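Putative low molecular weight protein-tyrosine-phosphatase slr0328 (PDB 5O7B) catalyses the hydrolysis of phosphotyrosine in proteins, releasing phosphate, as a low molecular weight protein tyrosine phosphatase. Local coordinates at residues A[16-21]-A[97-103]; A[66-72]-A[146-151]. All blocks are in the same frame, centred on the assembly; numbering follows the deposited sequence.

Interaction 1: residues A[16-21]-A[97-103]; sequences LLFVCL and LAMDGDN
Leu-97 to Met-99 run parallel to strand 17-20, with a single bridge pairing Val-19 and Ala-98. Leu-97 uses both its backbone groups: its N donates to Leu-17 O at 2.8 Å, and its O accepts from Val-19 N. Met-99 N then bonds to Val-19 O at 2.9 Å.

The side chain of Leu-97 lies beside that of Phe-18 and points the same way. Its CD1 meets Phe-18 CE1 at 3.6 Å. Met-99 holds CG anti to its carbonyl carbon (chi1 -71°), then bends at chi2 and chi3. Its CG rests on Cys-20 CB at 3.5 Å, while its CE curls back to the edge of the Phe-18 ring, near the ring plane.

The chain next turns into helix 101-104. Asp-100 is the N-cap and forms a capping box with Asn-103. Asn-103 N gives Asp-100 OD1 a 2.8 Å bond, and Asp-100 N donates to Asn-103 OD1 from above the amide plane. The amide also lies against the backbone of Cys-20 and Leu-21. With an alanine in place of Asn-103, Asp-100 N is likely to lose this acceptor, and a gap would probably open beside Cys-20. Asp-100 OD2 makes a salt bridge to Arg-26.

Strand 50-53 pairs with the other edge of strand 17-20. Strand 17-20 leads into the phosphatase P-loop, the CX5R motif from Cys-20, the probable nucleophile, to Arg-26.

Interaction 2: residues A[66-72]-A[146-151]; sequences RMTESLK and FEHVID
Phe-146 is the main bump here, and Arg-66 and Met-67 form its hollow. Arg-66 CB sits over one face of the ring, 4.0 Å from the centroid and 18° off the normal. The arginine bends at chi3 (-72°), which brings its guanidinium back to the ring. Phe-146 CZ lies over the centre of one guanidinium face, 3.6 Å from Arg-66 CZ. The two planes are 56° apart, so this is no parallel stack. Arg-66 NE is salt-bridged to Asp-64.

Met-67 fills the groove between Phe-146 and the next helical turn. Its SD lies at the ring edge, 5.4 Å from the centroid, a Met-aromatic contact. Its CE wedges between Phe-146 CD2 and Val-149 CG1, at 3.6 Å from the former. In the low molecular weight phosphatase fold, this joins short helix 65-68 to helix 143-156. Helix 26-37 also borders the contact, with Ala-29 touching both Met-67 and Ile-150.

Ile-150 points its two branches to different partners. CD1 packs on Met-67 SD at 3.9 Å. CG2 presses closely on the aliphatic part of Lys-72, which runs antiparallel alongside it. Lys-72 NZ reaches Asp-151 OD1 at 2.9 Å, a salt bridge, and has a second one with Glu-154.

Interactions 1 and 2 lie on opposite sides of the chain's centre. Their own centres are about 17 Å apart, and their nearest atoms stay about 7 Å apart without touching. Along the chain their segments alternate. Helix 26-37 links them: Phe-18 of interaction 1 packs on Ala-30 and Met-34 of this helix, which also borders interaction 2. Both contacts approach Arg-26 at the start of that helix, a probable active-site residue. The side chain of Met-99 is about 4 Å from that of Arg-26, and the side chain of Val-149 is about 4 Å from that of Arg-26 too. The probable proton donor Asp-137 lies about 5 Å from Leu-21 and about 7 Å from Phe-146, between side chains.

Interaction 1: residues A[16-21]-A[97-103]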
# COMPACT_ATOMS: atom_id res chain seq x y z
N LEU A 16 -3.36 4.96 -11.19
CA LEU A 16 -2.99 3.75 -10.46
C LEU A 16 -3.68 3.73 -9.10
O LEU A 16 -3.67 4.73 -8.38
CB LEU A 16 -1.47 3.67 -10.29
CG LEU A 16 -0.57 4.14 -11.44
CD1 LEU A 16 0.88 4.10 -11.01
CD2 LEU A 16 -0.77 3.31 -12.71
N LEU A 17 -4.25 2.58 -8.74
CA LEU A 17 -4.99 2.44 -7.49
C LEU A 17 -4.39 1.29 -6.70
O LEU A 17 -4.34 0.16 -7.20
CB LEU A 17 -6.48 2.20 -7.75
CG LEU A 17 -7.42 2.11 -6.54
CD1 LEU A 17 -7.74 3.49 -6.00
CD2 LEU A 17 -8.71 1.40 -6.93
N PHE A 18 -3.95 1.57 -5.48
CA PHE A 18 -3.39 0.55 -4.59
C PHE A 18 -4.43 0.18 -3.53
O PHE A 18 -5.05 1.07 -2.94
CB PHE A 18 -2.10 1.06 -3.95
CG PHE A 18 -1.05 1.47 -4.95
CD1 PHE A 18 -0.19 0.53 -5.50
CD2 PHE A 18 -0.94 2.78 -5.36
CE1 PHE A 18 0.77 0.89 -6.42
CE2 PHE A 18 0.03 3.16 -6.29
CZ PHE A 18 0.88 2.22 -6.81
N VAL A 19 -4.63 -1.12 -3.31
CA VAL A 19 -5.74 -1.60 -2.48
C VAL A 19 -5.23 -2.53 -1.40
O VAL A 19 -4.49 -3.49 -1.69
CB VAL A 19 -6.82 -2.30 -3.32
CG1 VAL A 19 -7.97 -2.76 -2.44
CG2 VAL A 19 -7.33 -1.39 -4.41
N CYS A 20 -5.63 -2.27 -0.16
CA CYS A 20 -5.46 -3.21 0.95
C CYS A 20 -6.84 -3.43 1.57
O CYS A 20 -7.89 -3.18 0.95
CB CYS A 20 -4.41 -2.71 1.94
SG CYS A 20 -4.85 -1.19 2.82
N LEU A 21 -6.87 -3.92 2.81
CA LEU A 21 -8.14 -4.26 3.45
C LEU A 21 -8.86 -3.03 3.99
O LEU A 21 -9.94 -2.67 3.51
CB LEU A 21 -7.92 -5.28 4.58
CG LEU A 21 -9.14 -5.69 5.41
CD1 LEU A 21 -10.24 -6.27 4.53
CD2 LEU A 21 -8.79 -6.66 6.52
N LEU A 97 -3.63 -2.42 -7.94
CA LEU A 97 -2.57 -3.24 -7.36
C LEU A 97 -2.94 -3.63 -5.92
O LEU A 97 -3.14 -2.78 -5.06
CB LEU A 97 -1.23 -2.49 -7.46
CG LEU A 97 -1.01 -2.11 -8.94
CD1 LEU A 97 -0.88 -0.61 -9.24
CD2 LEU A 97 0.11 -2.89 -9.64
N ALA A 98 -3.08 -4.94 -5.69
CA ALA A 98 -3.53 -5.47 -4.41
C ALA A 98 -2.35 -5.77 -3.49
O ALA A 98 -1.29 -6.21 -3.94
CB ALA A 98 -4.35 -6.75 -4.61
N MET A 99 -2.56 -5.55 -2.19
CA MET A 99 -1.46 -5.67 -1.24
C MET A 99 -1.20 -7.12 -0.84
O MET A 99 -0.04 -7.50 -0.64
CB MET A 99 -1.73 -4.83 0.01
CG MET A 99 -1.64 -3.32 -0.19
SD MET A 99 -0.15 -2.72 -1.00
CE MET A 99 -0.83 -2.21 -2.58
N ASP A 100 -2.26 -7.93 -0.71
CA ASP A 100 -2.11 -9.36 -0.42
C ASP A 100 -3.10 -10.17 -1.25
O ASP A 100 -3.90 -9.63 -2.02
CB ASP A 100 -2.25 -9.65 1.08
CG ASP A 100 -3.66 -9.41 1.62
OD1 ASP A 100 -4.65 -9.48 0.87
OD2 ASP A 100 -3.76 -9.15 2.84
N GLY A 101 -3.05 -11.49 -1.06
CA GLY A 101 -3.89 -12.39 -1.84
C GLY A 101 -5.37 -12.19 -1.59
O GLY A 101 -6.18 -12.26 -2.52
N ASP A 102 -5.75 -11.96 -0.33
CA ASP A 102 -7.16 -11.72 -0.03
C ASP A 102 -7.68 -10.48 -0.74
O ASP A 102 -8.80 -10.48 -1.26
CB ASP A 102 -7.36 -11.61 1.48
CG ASP A 102 -6.97 -12.86 2.21
OD1 ASP A 102 -6.99 -13.95 1.59
OD2 ASP A 102 -6.63 -12.76 3.41
N ASN A 103 -6.87 -9.41 -0.79
CA ASN A 103 -7.30 -8.22 -1.51
C ASN A 103 -7.47 -8.51 -2.99
O ASN A 103 -8.37 -7.96 -3.63
CB ASN A 103 -6.30 -7.07 -1.36
CG ASN A 103 -5.88 -6.83 0.06
OD1 ASN A 103 -4.72 -6.50 0.32
ND2 ASN A 103 -6.81 -6.96 1.00

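Interaction 2: residues A[66-72]-A[146-151]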
# COMPACT_ATOMS: atom_id res chain seq x y z
N ARG A 66 1.05 4.76 13.47
CA ARG A 66 2.37 4.14 13.42
C ARG A 66 2.95 4.19 12.02
O ARG A 66 4.16 4.38 11.85
CB ARG A 66 2.29 2.70 13.91
CG ARG A 66 1.88 2.57 15.36
CD ARG A 66 1.53 1.14 15.71
NE ARG A 66 0.25 0.74 15.12
CZ ARG A 66 -0.21 -0.51 15.11
NH1 ARG A 66 0.49 -1.49 15.67
NH2 ARG A 66 -1.38 -0.77 14.55
N MET A 67 2.11 4.02 10.99
CA MET A 67 2.62 4.00 9.63
C MET A 67 3.01 5.39 9.16
O MET A 67 3.98 5.54 8.40
CB MET A 67 1.58 3.38 8.69
CG MET A 67 2.00 3.36 7.21
SD MET A 67 3.53 2.44 6.87
CE MET A 67 2.88 0.79 6.68
N THR A 68 2.29 6.43 9.59
CA THR A 68 2.73 7.79 9.27
C THR A 68 4.06 8.09 9.94
O THR A 68 4.93 8.72 9.33
CB THR A 68 1.67 8.81 9.69
OG1 THR A 68 1.54 8.82 11.12
CG2 THR A 68 0.32 8.52 9.05
N GLU A 69 4.25 7.63 11.18
CA GLU A 69 5.52 7.78 11.89
C GLU A 69 6.60 6.96 11.20
O GLU A 69 6.55 5.73 11.23
CB GLU A 69 5.36 7.33 13.34
CG GLU A 69 6.63 7.49 14.19
CD GLU A 69 6.60 6.71 15.49
OE1 GLU A 69 7.67 6.46 16.09
OE2 GLU A 69 5.48 6.34 15.92
N SER A 70 7.57 7.64 10.58
CA SER A 70 8.79 6.99 10.09
C SER A 70 9.66 7.98 9.31
O SER A 70 9.34 9.16 9.21
CB SER A 70 8.50 5.74 9.23
OG SER A 70 8.27 6.06 7.88
N LEU A 71 10.78 7.50 8.75
CA LEU A 71 11.59 8.39 7.93
C LEU A 71 10.96 8.57 6.54
O LEU A 71 10.73 9.71 6.12
CB LEU A 71 13.04 7.89 7.89
CG LEU A 71 14.22 8.83 7.67
CD1 LEU A 71 15.51 8.08 7.93
CD2 LEU A 71 14.22 9.42 6.26
N LYS A 72 10.68 7.49 5.80
CA LYS A 72 11.37 6.21 5.87
C LYS A 72 12.35 6.30 4.72
O LYS A 72 12.19 7.15 3.84
CB LYS A 72 10.44 5.01 5.72
CG LYS A 72 11.13 3.66 5.90
CD LYS A 72 12.04 3.31 4.70
CE LYS A 72 12.64 1.90 4.81
NZ LYS A 72 12.72 1.32 3.44
N PHE A 146 6.18 -2.55 10.26
CA PHE A 146 5.85 -1.39 9.44
C PHE A 146 6.99 -1.04 8.51
O PHE A 146 6.76 -0.65 7.35
CB PHE A 146 5.49 -0.21 10.34
CG PHE A 146 4.10 -0.30 10.91
CD1 PHE A 146 3.85 -1.06 12.04
CD2 PHE A 146 3.04 0.36 10.30
CE1 PHE A 146 2.57 -1.16 12.56
CE2 PHE A 146 1.76 0.27 10.81
CZ PHE A 146 1.52 -0.49 11.94
N GLU A 147 8.24 -1.16 8.98
CA GLU A 147 9.38 -0.90 8.11
C GLU A 147 9.47 -1.95 7.01
O GLU A 147 9.84 -1.62 5.87
CB GLU A 147 10.68 -0.85 8.92
CG GLU A 147 10.62 -0.02 10.18
CD GLU A 147 11.29 1.31 10.04
OE1 GLU A 147 11.64 1.69 8.92
OE2 GLU A 147 11.48 2.00 11.07
N HIS A 148 9.11 -3.21 7.31
CA HIS A 148 9.13 -4.24 6.27
C HIS A 148 8.14 -3.91 5.17
O HIS A 148 8.45 -4.11 3.99
CB HIS A 148 8.82 -5.62 6.85
CG HIS A 148 9.33 -6.75 6.00
ND1 HIS A 148 8.51 -7.69 5.41
CD2 HIS A 148 10.59 -7.09 5.62
CE1 HIS A 148 9.23 -8.55 4.72
NE2 HIS A 148 10.50 -8.21 4.83
N VAL A 149 6.95 -3.43 5.53
CA VAL A 149 6.00 -2.98 4.51
C VAL A 149 6.66 -1.96 3.59
O VAL A 149 6.58 -2.07 2.36
CB VAL A 149 4.73 -2.41 5.17
CG1 VAL A 149 3.90 -1.65 4.16
CG2 VAL A 149 3.91 -3.52 5.82
N ILE A 150 7.35 -0.99 4.17
CA ILE A 150 8.01 0.03 3.37
C ILE A 150 9.11 -0.58 2.51
O ILE A 150 9.26 -0.24 1.33
CB ILE A 150 8.55 1.16 4.27
CG1 ILE A 150 7.42 1.73 5.13
CG2 ILE A 150 9.24 2.24 3.43
CD1 ILE A 150 6.56 2.77 4.42
N ASP A 151 9.90 -1.49 3.09
CA ASP A 151 10.94 -2.19 2.34
C ASP A 151 10.38 -2.88 1.10
O ASP A 151 11.00 -2.84 0.03
CB ASP A 151 11.62 -3.23 3.23
CG ASP A 151 12.31 -2.61 4.43
OD1 ASP A 151 12.58 -1.40 4.39
OD2 ASP A 151 12.58 -3.36 5.40